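Local coordinates for protein Sso-CP2 metallo-carboxypetidase (Sulfolobus solfataricus, PDB 4MMO) that probably acts as a zinc-dependent carboxypeptidase of the M20 family, hydrolysing peptides at a metal site in its catalytic domain, at residues Ile80-Arg85 against His409-Asn414; Lys37-Lys42 against Ala111-Ile116. One frame throughout, in Å; residues are numbered along the deposited sequence.

Interaction 1 of 2, residues Ile80-Arg85 against His409-Asn414; sequences ISEWKR and HAPNEN
The indole of Trp83 lies flat over the backbone of Pro411 and Asn412, and this is the tightly packed half of the contact. Pro411 CB sits over the face of the five-membered ring in a CH-pi contact, 3.9 Å from its centroid and 13° off the normal. The six-membered ring continues along the chain, with Asn412 N 3.3 Å from Trp83 CZ3 and on the same face as Pro411 CA. The side-chain amide of Asn412 then reaches back to the loop beyond the tryptophan. Its CG stands anti to its own carbonyl carbon (chi1 -56°), which brings OD1 to within 2.8 Å of Lys84 N; that hydrogen bond is nearly straight (168°) and uses a lone pair in the carbonyl plane. The other end of the amide, ND2, gives only a weak bond to Glu82 O at 3.4 Å.

The looser side carries water and long polar chains. A water accepts bonds from Arg85 N and NH1, while Arg85 NE forms a salt bridge with Glu93. Exposed Glu82 merely brushes the proline ring, OE1 to Pro411 CG at 3.8 Å. Glu413, whose N lies 3.6 Å from Trp83 CH2, forms a salt bridge with Arg100 and hydrogen bonds to the backbone N of Ser103 and of the zinc ligand Asp104. Two loops thus pack together near the M20 metal site, where Glu413 alone is placed consistently with a second-shell role.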
# COMPACT_ATOMS: atom_id res chain seq x y z
N ILE A 80 9.96 -0.51 -18.52
CA ILE A 80 10.52 -0.66 -19.86
C ILE A 80 10.97 -2.09 -20.15
O ILE A 80 11.01 -2.52 -21.30
CB ILE A 80 11.71 0.32 -20.08
CG1 ILE A 80 11.21 1.75 -20.31
CG2 ILE A 80 12.57 -0.08 -21.28
CD1 ILE A 80 10.63 2.43 -19.10
N SER A 81 11.31 -2.82 -19.09
CA SER A 81 11.83 -4.18 -19.24
C SER A 81 10.82 -5.13 -19.90
O SER A 81 11.21 -6.05 -20.61
CB SER A 81 12.25 -4.74 -17.88
OG SER A 81 11.16 -4.78 -16.98
N GLU A 82 9.54 -4.90 -19.66
CA GLU A 82 8.49 -5.77 -20.20
C GLU A 82 8.24 -5.54 -21.69
O GLU A 82 7.60 -6.36 -22.34
CB GLU A 82 7.20 -5.58 -19.41
CG GLU A 82 7.21 -6.27 -18.05
CD GLU A 82 6.01 -5.91 -17.19
OE1 GLU A 82 5.13 -5.16 -17.67
OE2 GLU A 82 5.95 -6.36 -16.02
N TRP A 83 8.76 -4.44 -22.22
CA TRP A 83 8.62 -4.12 -23.64
C TRP A 83 9.62 -4.89 -24.49
O TRP A 83 10.83 -4.86 -24.22
CB TRP A 83 8.80 -2.62 -23.87
CG TRP A 83 7.64 -1.78 -23.45
CD1 TRP A 83 7.34 -1.38 -22.18
CD2 TRP A 83 6.63 -1.22 -24.30
NE1 TRP A 83 6.20 -0.61 -22.19
CE2 TRP A 83 5.74 -0.50 -23.47
CE3 TRP A 83 6.39 -1.27 -25.67
CZ2 TRP A 83 4.63 0.17 -23.98
CZ3 TRP A 83 5.28 -0.60 -26.17
CH2 TRP A 83 4.42 0.11 -25.33
N LYS A 84 9.13 -5.58 -25.52
CA LYS A 84 10.01 -6.34 -26.42
C LYS A 84 10.74 -5.41 -27.37
O LYS A 84 11.89 -5.66 -27.74
CB LYS A 84 9.20 -7.36 -27.22
CG LYS A 84 8.60 -8.45 -26.37
CD LYS A 84 7.90 -9.49 -27.22
CE LYS A 84 7.40 -10.65 -26.37
NZ LYS A 84 6.47 -10.19 -25.30
N ARG A 85 10.06 -4.34 -27.77
CA ARG A 85 10.65 -3.31 -28.62
C ARG A 85 10.50 -2.00 -27.86
O ARG A 85 9.59 -1.87 -27.05
CB ARG A 85 9.92 -3.24 -29.96
CG ARG A 85 9.73 -4.60 -30.64
CD ARG A 85 8.58 -4.56 -31.63
NE ARG A 85 8.33 -5.88 -32.22
CZ ARG A 85 7.54 -6.81 -31.67
NH1 ARG A 85 6.92 -6.58 -30.52
NH2 ARG A 85 7.38 -7.97 -32.28
N HIS A 409 -2.80 0.70 -22.75
CA HIS A 409 -2.62 0.76 -21.30
C HIS A 409 -1.88 -0.48 -20.81
O HIS A 409 -2.16 -1.01 -19.74
N ALA A 410 -0.91 -0.93 -21.62
CA ALA A 410 -0.16 -2.14 -21.33
C ALA A 410 1.08 -2.18 -22.21
O ALA A 410 1.17 -1.44 -23.19
CB ALA A 410 -1.04 -3.36 -21.58
N PRO A 411 2.05 -3.04 -21.88
CA PRO A 411 3.27 -3.05 -22.70
C PRO A 411 3.05 -3.69 -24.07
O PRO A 411 2.14 -4.50 -24.24
CB PRO A 411 4.25 -3.88 -21.87
CG PRO A 411 3.39 -4.76 -21.04
CD PRO A 411 2.16 -3.96 -20.73
N ASN A 412 3.89 -3.31 -25.03
CA ASN A 412 3.81 -3.81 -26.39
C ASN A 412 2.48 -3.44 -27.05
O ASN A 412 1.85 -4.27 -27.71
CB ASN A 412 4.02 -5.33 -26.43
CG ASN A 412 5.34 -5.74 -25.79
OD1 ASN A 412 6.40 -5.20 -26.12
ND2 ASN A 412 5.27 -6.68 -24.86
N GLU A 413 2.07 -2.19 -26.87
CA GLU A 413 0.90 -1.68 -27.56
C GLU A 413 1.16 -1.67 -29.06
O GLU A 413 2.25 -1.32 -29.50
CB GLU A 413 0.56 -0.27 -27.08
CG GLU A 413 -0.59 0.37 -27.84
CD GLU A 413 -0.89 1.78 -27.36
OE1 GLU A 413 -0.38 2.16 -26.28
OE2 GLU A 413 -1.63 2.51 -28.06
N ASN A 414 0.14 -2.04 -29.83
CA ASN A 414 0.28 -2.09 -31.28
C ASN A 414 -1.05 -2.01 -32.02
O ASN A 414 -2.10 -2.28 -31.44
CB ASN A 414 0.98 -3.38 -31.69
CG ASN A 414 0.10 -4.60 -31.49
OD1 ASN A 414 -0.64 -4.99 -32.38
ND2 ASN A 414 0.18 -5.20 -30.30
O HOH W 1 6.94 -4.39 -28.44

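Interaction 2 of 2, residues Lys37-Lys42 against Ala111-Ile116; sequences KLLGVK and ARLFAI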
# COMPACT_ATOMS: atom_id res chain seq x y z
N LYS A 37 0.32 21.37 -42.59
CA LYS A 37 0.91 20.74 -43.77
C LYS A 37 -0.14 19.94 -44.54
O LYS A 37 -0.30 20.10 -45.74
CB LYS A 37 2.06 19.83 -43.36
CG LYS A 37 2.73 19.07 -44.51
CD LYS A 37 3.55 17.91 -43.98
CE LYS A 37 4.12 17.07 -45.11
NZ LYS A 37 5.19 17.78 -45.85
N LEU A 38 -0.84 19.07 -43.82
CA LEU A 38 -1.75 18.11 -44.45
C LEU A 38 -3.03 18.75 -44.97
O LEU A 38 -3.49 18.41 -46.06
CB LEU A 38 -2.09 16.99 -43.47
CG LEU A 38 -0.92 16.10 -43.04
CD1 LEU A 38 -1.36 15.11 -41.97
CD2 LEU A 38 -0.32 15.37 -44.22
N LEU A 39 -3.61 19.68 -44.21
CA LEU A 39 -4.92 20.24 -44.55
C LEU A 39 -4.82 21.62 -45.20
O LEU A 39 -5.78 22.09 -45.82
CB LEU A 39 -5.80 20.33 -43.30
CG LEU A 39 -5.92 19.04 -42.48
CD1 LEU A 39 -6.97 19.22 -41.39
CD2 LEU A 39 -6.23 17.83 -43.34
N GLY A 40 -3.68 22.28 -45.05
CA GLY A 40 -3.47 23.58 -45.67
C GLY A 40 -4.26 24.71 -45.03
O GLY A 40 -4.53 25.72 -45.66
N VAL A 41 -4.63 24.52 -43.76
CA VAL A 41 -5.30 25.56 -42.98
C VAL A 41 -4.37 26.00 -41.86
O VAL A 41 -3.32 25.41 -41.64
CB VAL A 41 -6.62 25.05 -42.36
CG1 VAL A 41 -7.61 24.68 -43.45
CG2 VAL A 41 -6.37 23.86 -41.43
N LYS A 42 -4.78 27.04 -41.14
CA LYS A 42 -4.03 27.52 -39.99
C LYS A 42 -4.39 26.71 -38.74
O LYS A 42 -5.56 26.53 -38.42
CB LYS A 42 -4.30 29.01 -39.76
CG LYS A 42 -3.65 29.60 -38.52
CD LYS A 42 -3.62 31.12 -38.59
CE LYS A 42 -4.06 31.76 -37.29
NZ LYS A 42 -5.52 31.58 -37.04
N ALA A 111 -5.43 8.88 -38.55
CA ALA A 111 -6.33 8.33 -39.56
C ALA A 111 -7.37 9.38 -39.94
O ALA A 111 -7.56 9.67 -41.12
CB ALA A 111 -7.01 7.07 -39.04
N ARG A 112 -8.01 9.96 -38.93
CA ARG A 112 -9.03 10.98 -39.16
C ARG A 112 -8.48 12.16 -39.96
O ARG A 112 -9.16 12.69 -40.84
CB ARG A 112 -9.60 11.47 -37.83
CG ARG A 112 -10.39 10.43 -37.07
CD ARG A 112 -10.88 10.98 -35.75
NE ARG A 112 -11.74 10.02 -35.05
CZ ARG A 112 -12.29 10.24 -33.86
NH1 ARG A 112 -12.05 11.37 -33.21
NH2 ARG A 112 -13.06 9.31 -33.31
N LEU A 113 -7.25 12.56 -39.64
CA LEU A 113 -6.60 13.67 -40.33
C LEU A 113 -6.41 13.38 -41.81
O LEU A 113 -6.63 14.25 -42.66
CB LEU A 113 -5.24 13.98 -39.70
CG LEU A 113 -5.13 15.16 -38.74
CD1 LEU A 113 -3.70 15.26 -38.22
CD2 LEU A 113 -5.53 16.46 -39.40
N PHE A 114 -5.98 12.17 -42.12
CA PHE A 114 -5.73 11.79 -43.50
C PHE A 114 -7.03 11.59 -44.28
O PHE A 114 -7.07 11.81 -45.48
CB PHE A 114 -4.83 10.56 -43.57
CG PHE A 114 -3.36 10.89 -43.50
CD1 PHE A 114 -2.70 11.41 -44.60
CD2 PHE A 114 -2.64 10.70 -42.32
CE1 PHE A 114 -1.36 11.73 -44.54
CE2 PHE A 114 -1.30 11.01 -42.26
CZ PHE A 114 -0.66 11.53 -43.37
N ALA A 115 -8.10 11.20 -43.58
CA ALA A 115 -9.41 11.11 -44.21
C ALA A 115 -9.86 12.50 -44.66
O ALA A 115 -10.30 12.69 -45.79
CB ALA A 115 -10.44 10.52 -43.25
N ILE A 116 -9.72 13.48 -43.76
CA ILE A 116 -10.11 14.85 -44.07
C ILE A 116 -9.31 15.36 -45.25
O ILE A 116 -9.85 16.03 -46.14
CB ILE A 116 -9.91 15.78 -42.85
CG1 ILE A 116 -10.84 15.36 -41.72
CG2 ILE A 116 -10.18 17.24 -43.23
CD1 ILE A 116 -10.53 16.02 -40.38
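This is a buried helix-to-helix contact of apolar side chains in which the C-terminal end of helix 24-39 packs on the middle of helix 102-121, beside the mixed sheet. Two successive leucines do the work from one side: Leu38 faces mainly Phe114, with Leu113 at its margin, and Leu39 meets Leu113 and Ile116.

Leu38 takes the aromatic part. Its CD1 lies over one face of the Phe114 ring, 4.2 Å from the centroid and 22° off the normal, a CH-pi contact displaced toward the rim. The second methyl, CD2, meets the ring atom Phe114 CE1 at 3.8 Å, so both branches of the leucine touch the same phenyl group. The Phe114 bond from CA to CB leads away from helix 24-39, yet the ring swings round to meet Leu38, and Thr7 and Glu4 of helix 3-12 also touch it.

Leu39 serves the aliphatic part. A chi1 of -51° sets its CG beside the backbone N, and CD1 meets Leu113 CD2 at 3.7 Å, the two side chains crossing at about a right angle. Its CD2 rests 3.7 Å from the backbone oxygen Leu113 O and 4.0 Å from Ile116 CG2. Beneath this group, Leu131 of strand 128-134 touches both Leu39 and Leu113, and Val129 touches Ile116. At Gly40 the chain leaves the helix with positive phi (72°) and heads for strand 43-46.

Helices packed on each other and on a strand of a mixed sheet mark a layered alpha/beta domain, here consistent with the M20 catalytic domain.

In the fold
The segments alternate along the chain: 37-42 comes first, then 80-85, 111-116 and finally 409-414, so the two contacts interleave. Their centres lie 30 Å apart and their nearest atoms about 13 Å, without touching. Interaction 2 belongs to the hydrophobic layer of helices on the mixed sheet, whereas interaction 1 joins two loops, one following strand 65-71 and the other preceding strand 414-416. Helix 102-121 relates them: it carries the zinc ligand Asp104 near its start, where Glu413 binds, and the 111-116 segment further along. Interaction 1 thus reaches toward the metal site through Glu413, while interaction 2 lies within the core, the late segment 409-414 meeting elements from far earlier in the sequence.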